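Local coordinates for protein PrgZ (Enterococcus faecalis, PDB 4FAJ) that binds peptide pheromone as a membrane-anchored extracellular receptor of the solute-binding protein 5 family and probably serves peptide import into the cell, at residues A474-F479 with K509-L514; D500-D505 with K515-L520; A129-G134 with A232-G237. All coordinates share one frame; numbering follows the deposited sequence.

Contact 1. Residues A474-F479 with K509-L514; sequences ADPISF and KRWQEL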
loop_
_atom_site.group_PDB
_atom_site.type_symbol
_atom_site.label_atom_id
_atom_site.label_comp_id
_atom_site.label_asym_id
_atom_site.label_seq_id
_atom_site.Cartn_x
_atom_site.Cartn_y
_atom_site.Cartn_z
ATOM N N ALA A 474 8.837 0.872 7.863
ATOM C CA ALA A 474 8.978 2.152 8.597
ATOM C C ALA A 474 10.224 2.956 8.224
ATOM O O ALA A 474 11.095 3.190 9.062
ATOM C CB ALA A 474 8.953 1.914 10.124
ATOM N N ASP A 475 10.320 3.362 6.966
ATOM C CA ASP A 475 11.402 4.217 6.519
ATOM C C ASP A 475 10.823 5.166 5.470
ATOM O O ASP A 475 9.981 4.754 4.656
ATOM C CB ASP A 475 12.566 3.391 5.947
ATOM C CG ASP A 475 13.790 4.229 5.658
ATOM O OD1 ASP A 475 13.801 4.932 4.631
ATOM O OD2 ASP A 475 14.759 4.194 6.462
ATOM N N PRO A 476 11.255 6.439 5.486
ATOM C CA PRO A 476 10.728 7.405 4.520
ATOM C C PRO A 476 10.849 6.954 3.056
ATOM O O PRO A 476 10.012 7.342 2.220
ATOM C CB PRO A 476 11.565 8.666 4.763
ATOM C CG PRO A 476 12.167 8.514 6.080
ATOM C CD PRO A 476 12.178 7.058 6.459
ATOM N N ILE A 477 11.847 6.125 2.751
ATOM C CA ILE A 477 12.071 5.678 1.373
ATOM C C ILE A 477 10.904 4.829 0.819
ATOM O O ILE A 477 10.720 4.779 -0.384
ATOM C CB ILE A 477 13.432 4.923 1.220
ATOM C CG1 ILE A 477 13.895 4.812 -0.238
ATOM C CG2 ILE A 477 13.336 3.510 1.786
ATOM C CD1 ILE A 477 13.943 6.099 -1.037
ATOM N N SER A 478 10.097 4.198 1.672
ATOM C CA SER A 478 8.918 3.463 1.165
ATOM C C SER A 478 8.020 4.416 0.353
ATOM O O SER A 478 7.543 4.057 -0.730
ATOM C CB SER A 478 8.138 2.782 2.294
ATOM O OG SER A 478 7.002 2.092 1.775
ATOM N N PHE A 479 7.849 5.649 0.843
ATOM C CA PHE A 479 7.121 6.677 0.094
ATOM C C PHE A 479 7.916 7.326 -1.036
ATOM O O PHE A 479 7.420 7.454 -2.164
ATOM C CB PHE A 479 6.660 7.787 1.033
ATOM C CG PHE A 479 5.399 7.463 1.768
ATOM C CD1 PHE A 479 5.440 6.695 2.908
ATOM C CD2 PHE A 479 4.168 7.921 1.303
ATOM C CE1 PHE A 479 4.283 6.377 3.593
ATOM C CE2 PHE A 479 2.993 7.613 2.002
ATOM C CZ PHE A 479 3.063 6.836 3.125
ATOM N N LYS A 509 24.456 11.158 6.711
ATOM C CA LYS A 509 23.482 12.215 6.475
ATOM C C LYS A 509 22.235 11.753 5.703
ATOM O O LYS A 509 21.457 12.591 5.274
ATOM C CB LYS A 509 24.134 13.349 5.683
ATOM C CG LYS A 509 25.324 14.000 6.366
ATOM C CD LYS A 509 24.911 14.714 7.659
ATOM C CE LYS A 509 25.512 16.119 7.735
ATOM N NZ LYS A 509 26.988 16.114 7.503
ATOM N N ARG A 510 22.034 10.441 5.560
ATOM C CA ARG A 510 20.941 9.901 4.742
ATOM C C ARG A 510 19.596 10.550 5.081
ATOM O O ARG A 510 18.877 10.995 4.182
ATOM C CB ARG A 510 20.847 8.381 4.897
ATOM C CG ARG A 510 19.663 7.754 4.165
ATOM C CD ARG A 510 19.695 6.250 4.232
ATOM N NE ARG A 510 18.543 5.672 3.557
ATOM C CZ ARG A 510 17.369 5.408 4.134
ATOM N NH1 ARG A 510 17.161 5.654 5.427
ATOM N NH2 ARG A 510 16.396 4.885 3.407
ATOM N N TRP A 511 19.283 10.611 6.377
ATOM C CA TRP A 511 18.037 11.192 6.880
ATOM C C TRP A 511 17.825 12.601 6.356
ATOM O O TRP A 511 16.740 12.956 5.892
ATOM C CB TRP A 511 18.084 11.237 8.408
ATOM C CG TRP A 511 16.771 11.382 9.112
ATOM C CD1 TRP A 511 16.284 12.502 9.732
ATOM C CD2 TRP A 511 15.817 10.346 9.352
ATOM N NE1 TRP A 511 15.068 12.230 10.318
ATOM C CE2 TRP A 511 14.763 10.912 10.104
ATOM C CE3 TRP A 511 15.738 8.994 8.986
ATOM C CZ2 TRP A 511 13.650 10.172 10.496
ATOM C CZ3 TRP A 511 14.633 8.266 9.383
ATOM C CH2 TRP A 511 13.607 8.853 10.133
ATOM N N GLN A 512 18.888 13.390 6.410
ATOM C CA GLN A 512 18.833 14.771 5.998
ATOM C C GLN A 512 18.677 14.855 4.478
ATOM O O GLN A 512 17.972 15.729 3.969
ATOM C CB GLN A 512 20.088 15.524 6.459
ATOM C CG GLN A 512 20.148 15.799 7.978
ATOM C CD GLN A 512 20.357 14.542 8.831
ATOM O OE1 GLN A 512 20.967 13.557 8.388
ATOM N NE2 GLN A 512 19.827 14.569 10.064
ATOM N N GLU A 513 19.322 13.937 3.763
ATOM C CA GLU A 513 19.263 13.950 2.303
ATOM C C GLU A 513 17.891 13.547 1.795
ATOM O O GLU A 513 17.394 14.139 0.835
ATOM C CB GLU A 513 20.357 13.071 1.690
ATOM C CG GLU A 513 21.764 13.561 2.004
ATOM C CD GLU A 513 22.029 14.961 1.496
ATOM O OE1 GLU A 513 22.117 15.136 0.262
ATOM O OE2 GLU A 513 22.158 15.885 2.332
ATOM N N LEU A 514 17.275 12.557 2.434
ATOM C CA LEU A 514 15.906 12.177 2.099
ATOM C C LEU A 514 14.919 13.307 2.386
ATOM O O LEU A 514 13.961 13.482 1.647
ATOM C CB LEU A 514 15.471 10.915 2.847
ATOM C CG LEU A 514 16.195 9.613 2.491
ATOM C CD1 LEU A 514 15.561 8.431 3.254
ATOM C CD2 LEU A 514 16.206 9.354 0.990
#
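Pro476 and Leu514 mark the closest backbone approach between residues 474-479 and 509-514, with their CA atoms 7.4 Å apart, where a loop running into the short helix 477-480 meets the first turn of helix 510-524. Here, in a PBP-clan solute-binding fold, the N-terminal ends of two helices meet, and Asp475, whose side chain caps the turn into helix 477-480, forms an end-on carboxylate-guanidinium salt bridge. Arg510 reaches across with its chain extended from CG to NE and grips Asp475 with both terminal nitrogens: NH2 donates to OD1 at 2.9 Å and NH1 to OD2 at 3.0 Å. The two flat groups are not coplanar but turned 45° apart. OD2 receives NH1 through its syn lone pair, whereas OD1 is met by NH2 from above the carboxylate plane. OD1 also accepts from Ile477 N at 3.0 Å through its anti lone pair, an almost straight capping bond. An aspartate suits this place because one short carboxylate can serve both the turn leading into its own helix and the arginine opposite. With CG anti to the backbone N (chi1 -172°), it is carried toward Arg510 although its CB does not point there.

Apolar groups flank the guanidinium. Leu514 CD1 lies 3.6 Å above the centre of its plane, while Ile477 CG2 sits in plane at its edge. The two-nitrogen grip sets the rotation of the guanidinium, and the Leu514 methyl packs on the face so held. Pro476, whose rigid ring suits the tight turn before a helix, crosses Trp511 at about a right angle. Phe381, from a loop, packs edge-to-face on that indole and also touches Pro476. On the side facing Pro476, the indole uses its six-membered ring, bringing CZ3 to 4.0 Å from Pro476 CD.

Contact 2. Residues D500-D505 with K515-L520; sequences DELLKD and KKAEKL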
loop_
_atom_site.group_PDB
_atom_site.type_symbol
_atom_site.label_atom_id
_atom_site.label_comp_id
_atom_site.label_asym_id
_atom_site.label_seq_id
_atom_site.Cartn_x
_atom_site.Cartn_y
_atom_site.Cartn_z
ATOM N N ASP A 500 16.116 11.921 -7.776
ATOM C CA ASP A 500 16.519 10.527 -7.943
ATOM C C ASP A 500 17.835 10.229 -7.195
ATOM O O ASP A 500 17.965 9.189 -6.527
ATOM C CB ASP A 500 16.698 10.177 -9.434
ATOM C CG ASP A 500 15.394 10.206 -10.235
ATOM O OD1 ASP A 500 14.287 10.184 -9.646
ATOM O OD2 ASP A 500 15.481 10.251 -11.484
ATOM N N GLU A 501 18.789 11.155 -7.295
ATOM C CA GLU A 501 20.124 10.972 -6.729
ATOM C C GLU A 501 20.113 11.094 -5.200
ATOM O O GLU A 501 20.763 10.304 -4.529
ATOM C CB GLU A 501 21.124 11.945 -7.379
ATOM C CG GLU A 501 22.514 12.012 -6.746
ATOM C CD GLU A 501 23.293 10.708 -6.769
ATOM O OE1 GLU A 501 22.935 9.772 -7.522
ATOM O OE2 GLU A 501 24.298 10.632 -6.027
ATOM N N LEU A 502 19.366 12.062 -4.662
ATOM C CA LEU A 502 19.187 12.193 -3.186
ATOM C C LEU A 502 18.681 10.907 -2.536
ATOM O O LEU A 502 19.128 10.536 -1.441
ATOM C CB LEU A 502 18.234 13.351 -2.848
ATOM C CG LEU A 502 18.798 14.752 -3.072
ATOM C CD1 LEU A 502 17.679 15.808 -3.063
ATOM C CD2 LEU A 502 19.930 15.086 -2.055
ATOM N N LEU A 503 17.778 10.209 -3.224
ATOM C CA LEU A 503 17.282 8.916 -2.756
ATOM C C LEU A 503 18.369 7.854 -2.575
ATOM O O LEU A 503 18.150 6.893 -1.847
ATOM C CB LEU A 503 16.233 8.349 -3.720
ATOM C CG LEU A 503 14.973 9.166 -4.000
ATOM C CD1 LEU A 503 13.977 8.324 -4.799
ATOM C CD2 LEU A 503 14.359 9.657 -2.711
ATOM N N LYS A 504 19.516 8.011 -3.239
ATOM C CA LYS A 504 20.560 6.975 -3.208
ATOM C C LYS A 504 21.549 7.140 -2.058
ATOM O O LYS A 504 22.427 6.295 -1.857
ATOM C CB LYS A 504 21.298 6.938 -4.545
ATOM C CG LYS A 504 20.448 6.367 -5.656
ATOM C CD LYS A 504 21.093 6.541 -7.014
ATOM C CE LYS A 504 20.312 5.812 -8.101
ATOM N NZ LYS A 504 20.116 6.654 -9.322
ATOM N N ASP A 505 21.406 8.211 -1.288
ATOM C CA ASP A 505 22.370 8.502 -0.242
ATOM C C ASP A 505 22.426 7.391 0.805
ATOM O O ASP A 505 21.395 6.965 1.320
ATOM C CB ASP A 505 22.054 9.831 0.433
ATOM C CG ASP A 505 23.251 10.395 1.162
ATOM O OD1 ASP A 505 23.484 9.999 2.326
ATOM O OD2 ASP A 505 23.957 11.238 0.559
ATOM N N LYS A 515 15.153 14.084 3.441
ATOM C CA LYS A 515 14.287 15.236 3.717
ATOM C C LYS A 515 14.453 16.307 2.642
ATOM O O LYS A 515 13.480 16.969 2.254
ATOM C CB LYS A 515 14.542 15.817 5.112
ATOM C CG LYS A 515 13.434 16.752 5.614
ATOM C CD LYS A 515 12.132 15.981 5.818
ATOM C CE LYS A 515 11.032 16.782 6.434
ATOM N NZ LYS A 515 9.773 15.989 6.445
ATOM N N LYS A 516 15.678 16.466 2.146
ATOM C CA LYS A 516 15.922 17.380 1.035
ATOM C C LYS A 516 15.137 16.922 -0.191
ATOM O O LYS A 516 14.580 17.748 -0.910
ATOM C CB LYS A 516 17.406 17.470 0.687
ATOM C CG LYS A 516 18.240 18.302 1.631
ATOM C CD LYS A 516 19.733 18.209 1.247
ATOM C CE LYS A 516 20.607 18.989 2.226
ATOM N NZ LYS A 516 22.069 18.737 1.991
ATOM N N ALA A 517 15.122 15.613 -0.438
ATOM C CA ALA A 517 14.387 15.065 -1.580
ATOM C C ALA A 517 12.901 15.377 -1.435
ATOM O O ALA A 517 12.282 15.862 -2.369
ATOM C CB ALA A 517 14.621 13.577 -1.719
ATOM N N GLU A 518 12.331 15.135 -0.256
ATOM C CA GLU A 518 10.908 15.458 -0.036
ATOM C C GLU A 518 10.633 16.930 -0.353
ATOM O O GLU A 518 9.670 17.251 -1.067
ATOM C CB GLU A 518 10.479 15.123 1.397
ATOM C CG GLU A 518 8.981 15.215 1.627
ATOM C CD GLU A 518 8.563 14.994 3.068
ATOM O OE1 GLU A 518 9.420 15.088 3.964
ATOM O OE2 GLU A 518 7.352 14.760 3.303
ATOM N N LYS A 519 11.508 17.817 0.119
ATOM C CA LYS A 519 11.344 19.240 -0.133
ATOM C C LYS A 519 11.442 19.590 -1.627
ATOM O O LYS A 519 10.659 20.405 -2.113
ATOM C CB LYS A 519 12.349 20.057 0.689
ATOM C CG LYS A 519 12.109 19.996 2.189
ATOM C CD LYS A 519 13.187 20.747 2.953
ATOM C CE LYS A 519 13.086 20.446 4.429
ATOM N NZ LYS A 519 14.128 21.155 5.201
ATOM N N LEU A 520 12.377 18.978 -2.349
ATOM C CA LEU A 520 12.481 19.189 -3.794
ATOM C C LEU A 520 11.176 18.748 -4.510
ATOM O O LEU A 520 10.666 19.441 -5.385
ATOM C CB LEU A 520 13.683 18.424 -4.352
ATOM C CG LEU A 520 14.017 18.559 -5.833
ATOM C CD1 LEU A 520 14.100 20.019 -6.250
ATOM C CD2 LEU A 520 15.335 17.818 -6.141
#
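The CB of Leu502 points toward helix 510-524 and rests against that of Ala517, the two CB atoms standing 3.8 Å apart. The pair belongs to a helix-loop-helix arrangement: residues 500-505 carry the end of helix 497-502 and the type I turn from Leu502 to Asp505, and the chain then doubles back so that residues 515-520 lie alongside. The smallness of alanine allows the close approach, with the CA atoms of Leu502 and Ala517 only 5.8 Å apart.

One branch of Leu502, CD1, does most of the touching. Its CG stands anti to the carbonyl carbon (chi1 -72°), an orientation that sends CD1 over the backbone of the opposing helix, 3.7 Å from Ala517 N. The same methyl meets the CB of Lys516 and, a turn further on, reaches Leu520 CD2 at 4.4 Å. Leucine suits this position because its reach puts one terminal methyl among Lys516, Ala517 and Leu520. Lys516 contributes only the foot of its side chain; beyond CG it runs extended away from the contact, and its ammonium forms a salt bridge with Glu513. It can thus serve the apolar packing and keep its charge at the surface.

Leu503 approaches Ala517 along a second path. Its CB is not aimed at the helix, yet its CD2 swings in, so that Ala517 is met by both leucines. Leu503 also packs on Ile477 and Leu480, so it touches helix 477-480 as well. No hydrogen bond crosses between the segments; the join is wholly one of apolar packing, to which Leu503 adds its CD2 at 4.1 Å from Ala517 CB.

Contact 3. Residues A129-G134 with A232-G237; sequences AKWSDG and AIVTNG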
loop_
_atom_site.group_PDB
_atom_site.type_symbol
_atom_site.label_atom_id
_atom_site.label_comp_id
_atom_site.label_asym_id
_atom_site.label_seq_id
_atom_site.Cartn_x
_atom_site.Cartn_y
_atom_site.Cartn_z
ATOM N N ALA A 129 7.831 -26.301 7.556
ATOM C CA ALA A 129 7.146 -25.267 6.774
ATOM C C ALA A 129 6.586 -25.935 5.516
ATOM O O ALA A 129 7.337 -26.568 4.770
ATOM C CB ALA A 129 8.101 -24.155 6.416
ATOM N N LYS A 130 5.266 -25.843 5.318
ATOM C CA LYS A 130 4.573 -26.585 4.246
ATOM C C LYS A 130 3.583 -25.755 3.413
ATOM O O LYS A 130 2.935 -24.822 3.922
ATOM C CB LYS A 130 3.797 -27.772 4.832
ATOM C CG LYS A 130 4.653 -28.894 5.379
ATOM C CD LYS A 130 3.811 -29.926 6.117
ATOM C CE LYS A 130 4.689 -31.028 6.696
ATOM N NZ LYS A 130 3.897 -32.070 7.427
ATOM N N TRP A 131 3.467 -26.129 2.139
ATOM C CA TRP A 131 2.367 -25.697 1.270
ATOM C C TRP A 131 1.070 -26.358 1.721
ATOM O O TRP A 131 1.092 -27.376 2.417
ATOM C CB TRP A 131 2.672 -26.077 -0.189
ATOM C CG TRP A 131 3.877 -25.344 -0.697
ATOM C CD1 TRP A 131 5.129 -25.854 -0.916
ATOM C CD2 TRP A 131 3.952 -23.953 -0.997
ATOM N NE1 TRP A 131 5.977 -24.861 -1.347
ATOM C CE2 TRP A 131 5.279 -23.681 -1.401
ATOM C CE3 TRP A 131 3.028 -22.912 -0.970
ATOM C CZ2 TRP A 131 5.696 -22.405 -1.780
ATOM C CZ3 TRP A 131 3.442 -21.645 -1.342
ATOM C CH2 TRP A 131 4.766 -21.402 -1.748
ATOM N N SER A 132 -0.061 -25.787 1.319
ATOM C CA SER A 132 -1.374 -26.331 1.684
ATOM C C SER A 132 -1.601 -27.781 1.229
ATOM O O SER A 132 -2.445 -28.478 1.799
ATOM C CB SER A 132 -2.497 -25.451 1.129
ATOM O OG SER A 132 -2.542 -25.511 -0.285
ATOM N N ASP A 133 -0.858 -28.229 0.214
ATOM C CA ASP A 133 -0.915 -29.622 -0.244
ATOM C C ASP A 133 -0.008 -30.569 0.546
ATOM O O ASP A 133 0.153 -31.723 0.162
ATOM C CB ASP A 133 -0.616 -29.735 -1.755
ATOM C CG ASP A 133 0.798 -29.307 -2.128
ATOM O OD1 ASP A 133 1.637 -29.091 -1.227
ATOM O OD2 ASP A 133 1.065 -29.167 -3.347
ATOM N N GLY A 134 0.609 -30.081 1.622
ATOM C CA GLY A 134 1.404 -30.933 2.499
ATOM C C GLY A 134 2.882 -31.019 2.147
ATOM O O GLY A 134 3.666 -31.583 2.920
ATOM N N ALA A 232 -6.341 -21.536 -9.106
ATOM C CA ALA A 232 -5.049 -21.436 -9.791
ATOM C C ALA A 232 -3.948 -20.880 -8.870
ATOM O O ALA A 232 -3.053 -20.165 -9.320
ATOM C CB ALA A 232 -5.191 -20.572 -11.045
ATOM N N ILE A 233 -4.041 -21.204 -7.585
ATOM C CA ILE A 233 -3.023 -20.822 -6.593
ATOM C C ILE A 233 -2.774 -21.992 -5.648
ATOM O O ILE A 233 -3.625 -22.866 -5.497
ATOM C CB ILE A 233 -3.449 -19.578 -5.763
ATOM C CG1 ILE A 233 -4.764 -19.829 -5.021
ATOM C CG2 ILE A 233 -3.605 -18.352 -6.657
ATOM C CD1 ILE A 233 -5.184 -18.679 -4.092
ATOM N N VAL A 234 -1.596 -21.994 -5.027
ATOM C CA VAL A 234 -1.276 -22.894 -3.926
ATOM C C VAL A 234 -0.679 -22.018 -2.830
ATOM O O VAL A 234 0.324 -21.328 -3.046
ATOM C CB VAL A 234 -0.279 -24.001 -4.337
ATOM C CG1 VAL A 234 0.223 -24.766 -3.110
ATOM C CG2 VAL A 234 -0.943 -24.975 -5.306
ATOM N N THR A 235 -1.314 -22.022 -1.667
ATOM C CA THR A 235 -0.961 -21.099 -0.594
ATOM C C THR A 235 -0.364 -21.840 0.601
ATOM O O THR A 235 -0.267 -23.067 0.589
ATOM C CB THR A 235 -2.181 -20.278 -0.173
ATOM O OG1 THR A 235 -3.176 -21.144 0.383
ATOM C CG2 THR A 235 -2.743 -19.516 -1.376
ATOM N N ASN A 236 0.063 -21.094 1.614
ATOM C CA ASN A 236 0.826 -21.687 2.718
ATOM C C ASN A 236 0.622 -21.040 4.080
ATOM O O ASN A 236 1.467 -21.206 4.973
ATOM C CB ASN A 236 2.319 -21.611 2.384
ATOM C CG ASN A 236 2.817 -20.176 2.284
ATOM O OD1 ASN A 236 2.045 -19.259 1.989
ATOM N ND2 ASN A 236 4.110 -19.972 2.533
ATOM N N GLY A 237 -0.481 -20.313 4.254
ATOM C CA GLY A 237 -0.689 -19.494 5.439
ATOM C C GLY A 237 -1.625 -20.074 6.478
ATOM O O GLY A 237 -1.998 -21.236 6.422
HETATM O O HOH W 1 -4.257 -23.696 -1.351
#
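The carbonyl oxygen of Thr235 accepts the backbone N-H of Ser132 at 2.8 Å, with Ser132 N lying nearly along the C=O axis and the angle at the hydrogen 149°. The same oxygen sits at the edge of the Trp131 indole, in its plane, 3.6 Å from CE3. Trp131 suits this place because its broad ring also reaches Val234, whose CG1 lies 4.0 Å from CE3, and Asn236. The Asn236 side chain crosses the ring obliquely, amide and ring planes 27° apart, and Asn236 CB lies 3.7 Å from Trp131 CE3. Both polar ends are tied down beyond the segments, Trp131 NE1 to Asp141 and Asn236 OD1 to Glu92 N, which would hold the flat groups in their settings.

Ser132 OG, placed between its backbone N and carbonyl carbon (chi1 68°), is 2.7 Å from a water that also takes a weak bond from Thr235 N. Gly134 N closes the turn by donating to Trp131 O, and the positive phi of Gly134 is easy for a residue lacking CB. The arrangement is a type I beta turn docked by one backbone bond onto the loop before strand 239-243.

Overall arrangement
Along the chain contact 3 comes first, its two loops closing before contact 1 opens. Contacts 1 and 2 then interlock, since their segments alternate in sequence. Their centres lie 8 Å apart, and both use helix 510-524: its first turn meets the start of helix 477-480, and its next turns meet the end of helix 497-502. Leu514 of contact 1 touches Leu503 of contact 2. Contact 3 is remote, its centre about 36 Å from that of contact 1 and 41 Å from that of contact 2, on the opposite side of the chain's centre from contact 2. Contacts 1 and 2 thus form one packed group on helix 510-524, while contact 3 joins two loops in a distant part of the receptor.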